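PDB 1Y6F: DNA alpha-glucosyltransferase from Enterobacteria phage T4, which belongs to the GT-B clan of glycosyltransferases, with two Rossmann-like halves and uridine-5'-diphosphate-glucose bound between them. Local coordinates for residues Met10-Glu15 with Lys45-Thr50; Val19-Leu24 with Ser51-Lys56; Ile80-Ser85 with Val113-Asp118. All blocks are in the same frame, centred on the assembly; numbering follows the deposited sequence.

Overall arrangement
Interactions 1 and 2 bring the loop after strand 36-42 against the end of strand 5-10 and the helix that follows it, and their centres lie about 10 Å apart. Interaction 3, between two strands of the same parallel sheet, has its centre about 15 Å from the centre of each. Interactions 1 and 3 are tied through backbone: Ala-11 N lies 2.8 Å from Ser-85 O, a probable hydrogen bond. Between interactions 2 and 3 the join is packing, with Phe-22 CD2 3.2 Å from His-117 CE1. All three touch uridine-5'-diphosphate-glucose: 45-50 at the uracil, 51-56 around the uracil and ribose, and 113-118 at the glucose.

Interaction 1: residues Met10-Glu15 with Lys45-Thr50; sequences MARGLE and KSFTRT. With UPG (uridine-5'-diphosphate-glucose), chain E.
Phe-47 packs its ring on the backbone of Arg-12 to Glu-15 and the side chains of Arg-12 and Glu-15 in a buried loop-to-loop contact, formed where the chain leaves strand 5-10 and passes the loop after strand 36-42. With its CG anti to the carbonyl carbon (chi1 -59°), the ring reaches across to the other loop. Glu-15 lies over one face: its CB is 4.1 Å from the ring centroid, a CH-pi contact displaced toward the rim, and its CA is 3.7 Å from Phe-47 CG. The carboxylate is directed elsewhere, to Thr-20 OG1 and to the backbone N of Cys-17. Arg-12 O meets the ring edge 3.7 Å from Phe-47 CE1, while the extended side chain brings Arg-12 NE within 4.1 Å of Phe-47 CE2, the guanidinium standing almost perpendicular (89°) to the ring. Both loops follow the C-terminal ends of parallel strands, the side on which Rossmann-like domains commonly form their ligand sites. Leu-14 instead extends toward Thr-50, its CD2 3.6 Å from Thr-50 O. No direct hydrogen bond crosses this contact; one water links the loops, donating to Lys-45 O and accepting a weak bond from Leu-14 N. Beyond Phe-47 the chain makes a type I turn to Thr-50, from which Arg-49 extends to the nucleotide. Arg-49 NH2 donates to O4 of the uracil over 2.6 Å, NE adds a weak bond to the same oxygen, and the guanidinium is further held by a salt bridge from NH1 to Glu-238 and a bond from NH2 to Gly-236 O.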
loop_
_atom_site.group_PDB
_atom_site.type_symbol
_atom_site.label_atom_id
_atom_site.label_comp_id
_atom_site.label_asym_id
_atom_site.label_seq_id
_atom_site.Cartn_x
_atom_site.Cartn_y
_atom_site.Cartn_z
ATOM N N MET C 10 6.202 -12.201 -8.424
ATOM C CA MET C 10 5.418 -11.064 -8.895
ATOM C C MET C 10 5.479 -11.091 -10.425
ATOM O O MET C 10 6.431 -10.597 -11.038
ATOM C CB MET C 10 6.010 -9.772 -8.358
ATOM C CG MET C 10 5.938 -9.640 -6.848
ATOM S SD MET C 10 6.620 -8.053 -6.310
ATOM C CE MET C 10 8.353 -8.459 -6.306
ATOM N N ALA C 11 4.466 -11.691 -11.034
ATOM C CA ALA C 11 4.417 -11.827 -12.479
ATOM C C ALA C 11 4.091 -10.541 -13.233
ATOM O O ALA C 11 4.329 -10.451 -14.432
ATOM C CB ALA C 11 3.426 -12.930 -12.855
ATOM N N ARG C 12 3.538 -9.549 -12.546
ATOM C CA ARG C 12 3.215 -8.283 -13.205
ATOM C C ARG C 12 4.519 -7.510 -13.410
ATOM O O ARG C 12 4.652 -6.722 -14.347
ATOM C CB ARG C 12 2.234 -7.450 -12.350
ATOM C CG ARG C 12 1.880 -6.082 -12.955
ATOM C CD ARG C 12 1.027 -5.203 -12.029
ATOM N NE ARG C 12 0.768 -3.882 -12.615
ATOM C CZ ARG C 12 0.255 -2.841 -11.955
ATOM N NH1 ARG C 12 -0.067 -2.947 -10.670
ATOM N NH2 ARG C 12 0.072 -1.682 -12.579
ATOM N N GLY C 13 5.479 -7.770 -12.529
ATOM C CA GLY C 13 6.766 -7.106 -12.572
ATOM C C GLY C 13 6.936 -6.387 -11.248
ATOM O O GLY C 13 6.062 -6.476 -10.394
ATOM N N LEU C 14 8.047 -5.688 -11.052
ATOM C CA LEU C 14 8.234 -4.969 -9.804
ATOM C C LEU C 14 7.782 -3.516 -10.007
ATOM O O LEU C 14 8.536 -2.692 -10.512
ATOM C CB LEU C 14 9.697 -5.041 -9.386
ATOM C CG LEU C 14 9.936 -4.765 -7.900
ATOM C CD1 LEU C 14 11.085 -5.624 -7.399
ATOM C CD2 LEU C 14 10.196 -3.287 -7.686
ATOM N N GLU C 15 6.545 -3.214 -9.606
ATOM C CA GLU C 15 5.976 -1.878 -9.790
ATOM C C GLU C 15 6.373 -0.779 -8.806
ATOM O O GLU C 15 6.280 0.406 -9.124
ATOM C CB GLU C 15 4.437 -1.955 -9.871
ATOM C CG GLU C 15 3.792 -3.148 -9.179
ATOM C CD GLU C 15 3.948 -3.138 -7.666
ATOM O OE1 GLU C 15 3.270 -2.342 -6.984
ATOM O OE2 GLU C 15 4.758 -3.937 -7.159
ATOM N N LYS C 45 7.843 -6.179 -18.395
ATOM C CA LYS C 45 7.336 -4.809 -18.392
ATOM C C LYS C 45 8.056 -4.022 -17.300
ATOM O O LYS C 45 8.287 -4.535 -16.207
ATOM C CB LYS C 45 5.830 -4.779 -18.128
ATOM C CG LYS C 45 5.297 -3.372 -17.978
ATOM C CD LYS C 45 3.801 -3.354 -17.780
ATOM C CE LYS C 45 3.280 -1.926 -17.858
ATOM N NZ LYS C 45 1.792 -1.879 -17.807
ATOM N N SER C 46 8.411 -2.776 -17.591
ATOM C CA SER C 46 9.124 -1.957 -16.615
ATOM C C SER C 46 8.236 -0.889 -15.979
ATOM O O SER C 46 7.151 -0.583 -16.486
ATOM C CB SER C 46 10.339 -1.302 -17.273
ATOM O OG SER C 46 11.135 -0.647 -16.303
ATOM N N PHE C 47 8.697 -0.333 -14.859
ATOM C CA PHE C 47 7.939 0.694 -14.156
ATOM C C PHE C 47 8.795 1.845 -13.632
ATOM O O PHE C 47 9.962 1.672 -13.266
ATOM C CB PHE C 47 7.156 0.080 -12.990
ATOM C CG PHE C 47 6.188 -0.982 -13.410
ATOM C CD1 PHE C 47 6.637 -2.255 -13.740
ATOM C CD2 PHE C 47 4.828 -0.695 -13.526
ATOM C CE1 PHE C 47 5.748 -3.230 -14.182
ATOM C CE2 PHE C 47 3.922 -1.663 -13.968
ATOM C CZ PHE C 47 4.381 -2.933 -14.299
ATOM N N THR C 48 8.179 3.018 -13.595
ATOM C CA THR C 48 8.804 4.243 -13.133
ATOM C C THR C 48 9.301 4.100 -11.699
ATOM O O THR C 48 10.493 4.257 -11.410
ATOM C CB THR C 48 7.777 5.393 -13.147
ATOM O OG1 THR C 48 6.844 5.185 -14.215
ATOM C CG2 THR C 48 8.468 6.736 -13.334
ATOM N N ARG C 49 8.359 3.791 -10.812
ATOM C CA ARG C 49 8.603 3.662 -9.379
ATOM C C ARG C 49 9.289 2.371 -8.949
ATOM O O ARG C 49 9.057 1.878 -7.849
ATOM C CB ARG C 49 7.264 3.823 -8.659
ATOM C CG ARG C 49 6.217 4.453 -9.569
ATOM C CD ARG C 49 4.922 4.787 -8.870
ATOM N NE ARG C 49 5.061 5.933 -7.982
ATOM C CZ ARG C 49 4.081 6.792 -7.725
ATOM N NH1 ARG C 49 2.888 6.638 -8.290
ATOM N NH2 ARG C 49 4.287 7.806 -6.902
ATOM N N THR C 50 10.155 1.847 -9.810
ATOM C CA THR C 50 10.879 0.604 -9.553
ATOM C C THR C 50 11.913 0.657 -8.433
ATOM O O THR C 50 12.316 -0.381 -7.910
ATOM C CB THR C 50 11.594 0.125 -10.839
ATOM O OG1 THR C 50 12.429 -1.002 -10.538
ATOM C CG2 THR C 50 12.452 1.254 -11.421
HETATM N N1 UPG E . 5.439 4.501 -2.381
HETATM C C2 UPG E . 6.743 4.884 -2.611
HETATM N N3 UPG E . 6.909 5.779 -3.635
HETATM C C4 UPG E . 5.923 6.323 -4.427
HETATM C C5 UPG E . 4.597 5.900 -4.105
HETATM C C6 UPG E . 4.406 5.027 -3.114
HETATM O O2 UPG E . 7.682 4.466 -1.953
HETATM O O4 UPG E . 6.236 7.065 -5.352
HETATM C C1C UPG E . 5.200 3.486 -1.351
HETATM C C2C UPG E . 4.313 3.907 -0.182
HETATM O O2C UPG E . 5.098 4.511 0.820
HETATM C C3C UPG E . 3.765 2.552 0.260
HETATM C C4C UPG E . 3.553 1.842 -1.070
HETATM O O4C UPG E . 4.531 2.412 -1.977
HETATM O O3C UPG E . 4.746 1.852 1.018
HETATM C C5C UPG E . 2.172 1.992 -1.665
HETATM O O5C UPG E . 1.275 1.110 -1.008
HETATM P PA UPG E . -0.208 1.535 -0.629
HETATM O O1A UPG E . -0.878 0.301 -0.171
HETATM O O2A UPG E . -0.136 2.706 0.283
HETATM O O3A UPG E . -0.854 2.046 -2.038
HETATM P PB UPG E . -1.125 1.248 -3.436
HETATM O O1B UPG E . -2.464 1.645 -3.921
HETATM O O2B UPG E . 0.051 1.491 -4.294
HETATM O O3B UPG E . -1.166 -0.283 -2.984
HETATM C "C1'" UPG E . -2.021 -1.343 -3.535
HETATM C "C2'" UPG E . -3.518 -1.187 -3.262
HETATM C "C3'" UPG E . -3.696 -1.061 -1.744
HETATM C "C4'" UPG E . -3.144 -2.321 -1.049
HETATM C "C5'" UPG E . -1.702 -2.634 -1.509
HETATM C "C6'" UPG E . -1.223 -4.005 -1.059
HETATM O "O2'" UPG E . -4.041 -0.054 -3.939
HETATM O "O3'" UPG E . -5.067 -0.879 -1.415
HETATM O "O4'" UPG E . -3.151 -2.116 0.359
HETATM O "O5'" UPG E . -1.586 -2.595 -2.963
HETATM O "O6'" UPG E . -2.306 -4.844 -0.666
HETATM O O HOH W 1 9.782 -4.808 -13.836
#

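Interaction 2: residues Val19-Leu24 with Ser51-Lys56. With UPG (uridine-5'-diphosphate-glucose), chain E.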
loop_
_atom_site.group_PDB
_atom_site.type_symbol
_atom_site.label_atom_id
_atom_site.label_comp_id
_atom_site.label_asym_id
_atom_site.label_seq_id
_atom_site.Cartn_x
_atom_site.Cartn_y
_atom_site.Cartn_z
ATOM N N VAL C 19 1.949 -3.788 -3.904
ATOM C CA VAL C 19 2.323 -5.173 -4.109
ATOM C C VAL C 19 3.808 -5.396 -3.836
ATOM O O VAL C 19 4.187 -6.391 -3.214
ATOM C CB VAL C 19 2.006 -5.600 -5.534
ATOM C CG1 VAL C 19 2.561 -6.991 -5.789
ATOM C CG2 VAL C 19 0.490 -5.565 -5.753
ATOM N N THR C 20 4.651 -4.479 -4.298
ATOM C CA THR C 20 6.087 -4.607 -4.070
ATOM C C THR C 20 6.361 -4.492 -2.572
ATOM O O THR C 20 7.165 -5.231 -2.021
ATOM C CB THR C 20 6.892 -3.504 -4.816
ATOM O OG1 THR C 20 6.861 -3.752 -6.228
ATOM C CG2 THR C 20 8.337 -3.498 -4.355
ATOM N N LYS C 21 5.673 -3.571 -1.913
ATOM C CA LYS C 21 5.868 -3.379 -0.489
ATOM C C LYS C 21 5.401 -4.604 0.294
ATOM O O LYS C 21 6.036 -5.003 1.266
ATOM C CB LYS C 21 5.114 -2.134 -0.024
ATOM C CG LYS C 21 5.186 -1.866 1.467
ATOM C CD LYS C 21 6.620 -1.675 1.934
ATOM C CE LYS C 21 6.654 -1.200 3.381
ATOM N NZ LYS C 21 8.052 -1.021 3.877
ATOM N N PHE C 22 4.307 -5.219 -0.136
ATOM C CA PHE C 22 3.795 -6.390 0.583
ATOM C C PHE C 22 4.783 -7.533 0.479
ATOM O O PHE C 22 5.061 -8.202 1.459
ATOM C CB PHE C 22 2.436 -6.819 0.012
ATOM C CG PHE C 22 1.917 -8.111 0.566
ATOM C CD1 PHE C 22 1.314 -8.157 1.814
ATOM C CD2 PHE C 22 1.996 -9.280 -0.184
ATOM C CE1 PHE C 22 0.779 -9.355 2.311
ATOM C CE2 PHE C 22 1.467 -10.493 0.301
ATOM C CZ PHE C 22 0.856 -10.528 1.549
ATOM N N SER C 23 5.319 -7.745 -0.717
ATOM C CA SER C 23 6.278 -8.823 -0.953
ATOM C C SER C 23 7.512 -8.675 -0.088
ATOM O O SER C 23 7.964 -9.633 0.535
ATOM C CB SER C 23 6.700 -8.854 -2.423
ATOM O OG SER C 23 5.574 -8.960 -3.285
ATOM N N LEU C 24 8.053 -7.465 -0.048
ATOM C CA LEU C 24 9.243 -7.207 0.740
ATOM C C LEU C 24 8.961 -7.422 2.208
ATOM O O LEU C 24 9.813 -7.926 2.958
ATOM C CB LEU C 24 9.720 -5.773 0.538
ATOM C CG LEU C 24 10.220 -5.391 -0.851
ATOM C CD1 LEU C 24 10.880 -4.028 -0.758
ATOM C CD2 LEU C 24 11.210 -6.421 -1.362
ATOM N N SER C 51 12.340 1.853 -8.051
ATOM C CA SER C 51 13.357 1.977 -7.004
ATOM C C SER C 51 12.843 2.557 -5.678
ATOM O O SER C 51 13.614 2.798 -4.748
ATOM C CB SER C 51 14.511 2.840 -7.524
ATOM O OG SER C 51 14.978 2.360 -8.773
ATOM N N SER C 52 11.539 2.782 -5.594
ATOM C CA SER C 52 10.940 3.325 -4.391
ATOM C C SER C 52 11.337 2.564 -3.128
ATOM O O SER C 52 11.455 3.152 -2.052
ATOM C CB SER C 52 9.428 3.316 -4.544
ATOM O OG SER C 52 9.029 4.227 -5.554
ATOM N N HIS C 53 11.531 1.255 -3.253
ATOM C CA HIS C 53 11.929 0.434 -2.108
ATOM C C HIS C 53 13.270 -0.218 -2.415
ATOM O O HIS C 53 13.595 -0.438 -3.577
ATOM C CB HIS C 53 10.887 -0.643 -1.845
ATOM C CG HIS C 53 9.487 -0.126 -1.778
ATOM N ND1 HIS C 53 8.747 0.168 -2.902
ATOM C CD2 HIS C 53 8.702 0.184 -0.721
ATOM C CE1 HIS C 53 7.565 0.639 -2.541
ATOM N NE2 HIS C 53 7.515 0.660 -1.223
ATOM N N ASP C 54 14.059 -0.518 -1.393
ATOM C CA ASP C 54 15.353 -1.151 -1.643
ATOM C C ASP C 54 15.223 -2.668 -1.681
ATOM O O ASP C 54 15.030 -3.319 -0.652
ATOM C CB ASP C 54 16.382 -0.749 -0.586
ATOM C CG ASP C 54 17.719 -1.447 -0.792
ATOM O OD1 ASP C 54 17.811 -2.658 -0.481
ATOM O OD2 ASP C 54 18.670 -0.792 -1.281
ATOM N N HIS C 55 15.350 -3.218 -2.883
ATOM C CA HIS C 55 15.224 -4.654 -3.122
ATOM C C HIS C 55 16.337 -5.128 -4.069
ATOM O O HIS C 55 16.647 -6.318 -4.137
ATOM C CB HIS C 55 13.901 -4.908 -3.819
ATOM C CG HIS C 55 13.833 -4.255 -5.155
ATOM N ND1 HIS C 55 13.586 -2.907 -5.303
ATOM C CD2 HIS C 55 14.131 -4.722 -6.390
ATOM C CE1 HIS C 55 13.736 -2.572 -6.572
ATOM N NE2 HIS C 55 14.068 -3.655 -7.253
ATOM N N LYS C 56 16.897 -4.182 -4.819
ATOM C CA LYS C 56 17.943 -4.441 -5.810
ATOM C C LYS C 56 19.054 -5.430 -5.452
ATOM O O LYS C 56 19.586 -6.100 -6.336
ATOM C CB LYS C 56 18.564 -3.110 -6.252
ATOM C CG LYS C 56 18.278 -2.751 -7.704
ATOM C CD LYS C 56 18.415 -1.258 -7.962
ATOM C CE LYS C 56 17.223 -0.465 -7.408
ATOM N NZ LYS C 56 15.936 -0.756 -8.116
HETATM N N1 UPG E . 5.439 4.501 -2.381
HETATM C C2 UPG E . 6.743 4.884 -2.611
HETATM N N3 UPG E . 6.909 5.779 -3.635
HETATM C C4 UPG E . 5.923 6.323 -4.427
HETATM C C5 UPG E . 4.597 5.900 -4.105
HETATM C C6 UPG E . 4.406 5.027 -3.114
HETATM O O2 UPG E . 7.682 4.466 -1.953
HETATM O O4 UPG E . 6.236 7.065 -5.352
HETATM C C1C UPG E . 5.200 3.486 -1.351
HETATM C C2C UPG E . 4.313 3.907 -0.182
HETATM O O2C UPG E . 5.098 4.511 0.820
HETATM C C3C UPG E . 3.765 2.552 0.260
HETATM C C4C UPG E . 3.553 1.842 -1.070
HETATM O O4C UPG E . 4.531 2.412 -1.977
HETATM O O3C UPG E . 4.746 1.852 1.018
HETATM C C5C UPG E . 2.172 1.992 -1.665
HETATM O O5C UPG E . 1.275 1.110 -1.008
HETATM P PA UPG E . -0.208 1.535 -0.629
HETATM O O1A UPG E . -0.878 0.301 -0.171
HETATM O O2A UPG E . -0.136 2.706 0.283
HETATM O O3A UPG E . -0.854 2.046 -2.038
HETATM P PB UPG E . -1.125 1.248 -3.436
HETATM O O1B UPG E . -2.464 1.645 -3.921
HETATM O O2B UPG E . 0.051 1.491 -4.294
HETATM O O3B UPG E . -1.166 -0.283 -2.984
HETATM C "C1'" UPG E . -2.021 -1.343 -3.535
HETATM C "C2'" UPG E . -3.518 -1.187 -3.262
HETATM C "C3'" UPG E . -3.696 -1.061 -1.744
HETATM C "C4'" UPG E . -3.144 -2.321 -1.049
HETATM C "C5'" UPG E . -1.702 -2.634 -1.509
HETATM C "C6'" UPG E . -1.223 -4.005 -1.059
HETATM O "O2'" UPG E . -4.041 -0.054 -3.939
HETATM O "O3'" UPG E . -5.067 -0.879 -1.415
HETATM O "O4'" UPG E . -3.151 -2.116 0.359
HETATM O "O5'" UPG E . -1.586 -2.595 -2.963
HETATM O "O6'" UPG E . -2.306 -4.844 -0.666
#
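His-53 packs against Thr-20, Lys-21 and Leu-24 of helix 18-32, reaching over from the loop 51-56; a chi1 of -50° sets its imidazole beside the backbone N. At the base, His-53 CB lies 3.6 Å from Leu-24 CD1. Further out, the methyl CG2 of Thr-20 approaches His-53 ND1 obliquely, 4.0 Å away; this nitrogen is buried and has no polar partner in the model. Across the ring from ND1, His-53 CD2 is 3.9 Å from Lys-21 CD, and all three helix side chains come from one side of the imidazole plane. Lys-21 runs roughly at right angles to the histidine, and the bend in its chain at chi2 (60°) keeps the aliphatic part beside the imidazole. At the tip, His-53 NE2 approaches the ribose of uridine-5'-diphosphate-glucose, with O4C in the ring plane at the edge, 3.5 Å away. The neighbouring Ser-52 lies alongside the uracil, its CB 3.3 Å from O2, while its OG is bonded to Tyr-278 O.

Leu-24 uses both of its branches: as CD1 meets His-53, CD2 packs 3.9 Å from CB of His-55. Within the loop, His-55 ND1 donates to His-53 O over 3.0 Å, from above the carbonyl plane.

Helix 18-32 is the first helix after strand 5-10 of the Rossmann-like sheet. Ser-23 rests on Ile-8 of that strand, Val-19 touches Asn-84 of strand 80-85, and Lys-21 meets Tyr-310 of helix 310-317, which belongs with the second parallel sheet.

Interaction 3: residues Ile80-Ser85 with Val113-Asp118. With UPG (uridine-5'-diphosphate-glucose), chain E.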
loop_
_atom_site.group_PDB
_atom_site.type_symbol
_atom_site.label_atom_id
_atom_site.label_comp_id
_atom_site.label_asym_id
_atom_site.label_seq_id
_atom_site.Cartn_x
_atom_site.Cartn_y
_atom_site.Cartn_z
ATOM N N ILE C 80 6.644 -23.492 -0.797
ATOM C CA ILE C 80 5.496 -22.603 -0.931
ATOM C C ILE C 80 5.778 -21.549 -1.987
ATOM O O ILE C 80 6.768 -20.820 -1.907
ATOM C CB ILE C 80 5.218 -21.884 0.390
ATOM C CG1 ILE C 80 4.927 -22.907 1.484
ATOM C CG2 ILE C 80 4.075 -20.931 0.225
ATOM C CD1 ILE C 80 4.780 -22.296 2.836
ATOM N N LEU C 81 4.910 -21.481 -2.984
ATOM C CA LEU C 81 5.044 -20.512 -4.063
ATOM C C LEU C 81 3.921 -19.519 -3.848
ATOM O O LEU C 81 2.737 -19.885 -3.838
ATOM C CB LEU C 81 4.860 -21.184 -5.418
ATOM C CG LEU C 81 5.444 -20.493 -6.647
ATOM C CD1 LEU C 81 4.398 -20.483 -7.750
ATOM C CD2 LEU C 81 5.911 -19.093 -6.298
ATOM N N ILE C 82 4.308 -18.264 -3.672
ATOM C CA ILE C 82 3.371 -17.190 -3.431
ATOM C C ILE C 82 3.373 -16.213 -4.600
ATOM O O ILE C 82 4.357 -15.518 -4.827
ATOM C CB ILE C 82 3.769 -16.461 -2.146
ATOM C CG1 ILE C 82 3.562 -17.388 -0.950
ATOM C CG2 ILE C 82 2.999 -15.190 -2.002
ATOM C CD1 ILE C 82 3.976 -16.773 0.370
ATOM N N ILE C 83 2.274 -16.167 -5.347
ATOM C CA ILE C 83 2.163 -15.262 -6.486
ATOM C C ILE C 83 1.359 -14.027 -6.079
ATOM O O ILE C 83 0.187 -14.140 -5.712
ATOM C CB ILE C 83 1.474 -15.974 -7.651
ATOM C CG1 ILE C 83 2.223 -17.271 -7.963
ATOM C CG2 ILE C 83 1.420 -15.079 -8.866
ATOM C CD1 ILE C 83 1.648 -18.056 -9.145
ATOM N N ASN C 84 1.983 -12.848 -6.128
ATOM C CA ASN C 84 1.300 -11.612 -5.732
ATOM C C ASN C 84 0.767 -10.749 -6.873
ATOM O O ASN C 84 0.008 -9.804 -6.651
ATOM C CB ASN C 84 2.214 -10.761 -4.838
ATOM C CG ASN C 84 2.466 -11.404 -3.482
ATOM O OD1 ASN C 84 1.535 -11.682 -2.733
ATOM N ND2 ASN C 84 3.728 -11.640 -3.165
ATOM N N SER C 85 1.149 -11.077 -8.096
ATOM C CA SER C 85 0.710 -10.307 -9.246
ATOM C C SER C 85 0.874 -11.183 -10.471
ATOM O O SER C 85 1.729 -12.073 -10.478
ATOM C CB SER C 85 1.568 -9.045 -9.378
ATOM O OG SER C 85 2.933 -9.361 -9.630
ATOM N N VAL C 113 0.245 -20.395 -3.290
ATOM C CA VAL C 113 -0.544 -19.401 -2.589
ATOM C C VAL C 113 -0.729 -18.174 -3.463
ATOM O O VAL C 113 0.236 -17.656 -4.021
ATOM C CB VAL C 113 0.148 -18.974 -1.289
ATOM C CG1 VAL C 113 -0.645 -17.868 -0.603
ATOM C CG2 VAL C 113 0.302 -20.169 -0.377
ATOM N N VAL C 114 -1.970 -17.706 -3.573
ATOM C CA VAL C 114 -2.267 -16.537 -4.388
ATOM C C VAL C 114 -2.935 -15.396 -3.638
ATOM O O VAL C 114 -3.976 -15.577 -3.009
ATOM C CB VAL C 114 -3.166 -16.893 -5.547
ATOM C CG1 VAL C 114 -3.788 -15.629 -6.116
ATOM C CG2 VAL C 114 -2.363 -17.613 -6.605
ATOM N N TYR C 115 -2.332 -14.214 -3.726
ATOM C CA TYR C 115 -2.863 -13.030 -3.074
ATOM C C TYR C 115 -3.357 -12.111 -4.170
ATOM O O TYR C 115 -2.668 -11.902 -5.174
ATOM C CB TYR C 115 -1.774 -12.295 -2.279
ATOM C CG TYR C 115 -1.418 -12.901 -0.942
ATOM C CD1 TYR C 115 -1.978 -12.419 0.233
ATOM C CD2 TYR C 115 -0.484 -13.924 -0.849
ATOM C CE1 TYR C 115 -1.610 -12.930 1.465
ATOM C CE2 TYR C 115 -0.108 -14.444 0.386
ATOM C CZ TYR C 115 -0.670 -13.941 1.538
ATOM O OH TYR C 115 -0.267 -14.435 2.767
ATOM N N GLN C 116 -4.562 -11.586 -3.991
ATOM C CA GLN C 116 -5.137 -10.651 -4.942
ATOM C C GLN C 116 -5.112 -9.314 -4.208
ATOM O O GLN C 116 -5.854 -9.118 -3.250
ATOM C CB GLN C 116 -6.573 -11.051 -5.306
ATOM C CG GLN C 116 -7.283 -10.025 -6.171
ATOM C CD GLN C 116 -6.406 -9.508 -7.318
ATOM O OE1 GLN C 116 -6.064 -10.247 -8.252
ATOM N NE2 GLN C 116 -6.031 -8.229 -7.240
ATOM N N HIS C 117 -4.250 -8.405 -4.658
ATOM C CA HIS C 117 -4.086 -7.096 -4.023
ATOM C C HIS C 117 -4.899 -5.928 -4.568
ATOM O O HIS C 117 -4.880 -4.849 -3.990
ATOM C CB HIS C 117 -2.612 -6.721 -4.060
ATOM C CG HIS C 117 -1.738 -7.688 -3.330
ATOM N ND1 HIS C 117 -1.601 -7.673 -1.960
ATOM C CD2 HIS C 117 -0.959 -8.700 -3.777
ATOM C CE1 HIS C 117 -0.769 -8.630 -1.592
ATOM N NE2 HIS C 117 -0.365 -9.269 -2.676
ATOM N N ASP C 118 -5.610 -6.134 -5.672
ATOM C CA ASP C 118 -6.407 -5.071 -6.277
ATOM C C ASP C 118 -7.816 -4.963 -5.702
ATOM O O ASP C 118 -8.285 -5.859 -5.003
ATOM C CB ASP C 118 -6.465 -5.288 -7.778
ATOM C CG ASP C 118 -5.097 -5.231 -8.410
ATOM O OD1 ASP C 118 -4.909 -5.857 -9.479
ATOM O OD2 ASP C 118 -4.214 -4.550 -7.834
HETATM N N1 UPG E . 5.439 4.501 -2.381
HETATM C C2 UPG E . 6.743 4.884 -2.611
HETATM N N3 UPG E . 6.909 5.779 -3.635
HETATM C C4 UPG E . 5.923 6.323 -4.427
HETATM C C5 UPG E . 4.597 5.900 -4.105
HETATM C C6 UPG E . 4.406 5.027 -3.114
HETATM O O2 UPG E . 7.682 4.466 -1.953
HETATM O O4 UPG E . 6.236 7.065 -5.352
HETATM C C1C UPG E . 5.200 3.486 -1.351
HETATM C C2C UPG E . 4.313 3.907 -0.182
HETATM O O2C UPG E . 5.098 4.511 0.820
HETATM C C3C UPG E . 3.765 2.552 0.260
HETATM C C4C UPG E . 3.553 1.842 -1.070
HETATM O O4C UPG E . 4.531 2.412 -1.977
HETATM O O3C UPG E . 4.746 1.852 1.018
HETATM C C5C UPG E . 2.172 1.992 -1.665
HETATM O O5C UPG E . 1.275 1.110 -1.008
HETATM P PA UPG E . -0.208 1.535 -0.629
HETATM O O1A UPG E . -0.878 0.301 -0.171
HETATM O O2A UPG E . -0.136 2.706 0.283
HETATM O O3A UPG E . -0.854 2.046 -2.038
HETATM P PB UPG E . -1.125 1.248 -3.436
HETATM O O1B UPG E . -2.464 1.645 -3.921
HETATM O O2B UPG E . 0.051 1.491 -4.294
HETATM O O3B UPG E . -1.166 -0.283 -2.984
HETATM C "C1'" UPG E . -2.021 -1.343 -3.535
HETATM C "C2'" UPG E . -3.518 -1.187 -3.262
HETATM C "C3'" UPG E . -3.696 -1.061 -1.744
HETATM C "C4'" UPG E . -3.144 -2.321 -1.049
HETATM C "C5'" UPG E . -1.702 -2.634 -1.509
HETATM C "C6'" UPG E . -1.223 -4.005 -1.059
HETATM O "O2'" UPG E . -4.041 -0.054 -3.939
HETATM O "O3'" UPG E . -5.067 -0.879 -1.415
HETATM O "O4'" UPG E . -3.151 -2.116 0.359
HETATM O "O5'" UPG E . -1.586 -2.595 -2.963
HETATM O "O6'" UPG E . -2.306 -4.844 -0.666
HETATM O O HOH W 2 -2.616 -9.196 -7.004
#
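Ile-82 and Ile-83 pair with Val-113 and Val-114 as adjacent parallel strands, the two strands of a beta-alpha-beta unit with helix 93-102 between them, in a Rossmann-like sheet. The strand axes are 4.8 Å apart and 19° from parallel. Three backbone hydrogen bonds join them: Val-113 N to Leu-81 O at 2.6 Å, Ile-83 N to Val-113 O, and Tyr-115 N to Ile-83 O. A CA-H...O contact from Ile-82 to Val-113 O adds to these.

Apolar packing occurs on both faces. On one, Ile-82 CG1 lies beside Val-113 CB at 3.8 Å, pointing the same way, and Ile-82 CG2 meets Tyr-115 CD2 obliquely, 3.9 Å away. Tyr-115 also stacks on Phe-141 of the next strand. On the other, Ile-83 CB sits 4.3 Å from Val-114 CG2.

Polar contacts gather at the C-terminal end. A water accepts from His-117 N and lies near Asn-84 O, which is itself in the plane of the His-117 ring at its edge, 3.2 Å from His-117 CD2. A chi1 of -61° places this ring, CG beside the backbone N, between Asn-84 and the glucose, where His-117 ND1 makes a hydrogen bond of 3.2 Å with O6' of uridine-5'-diphosphate-glucose.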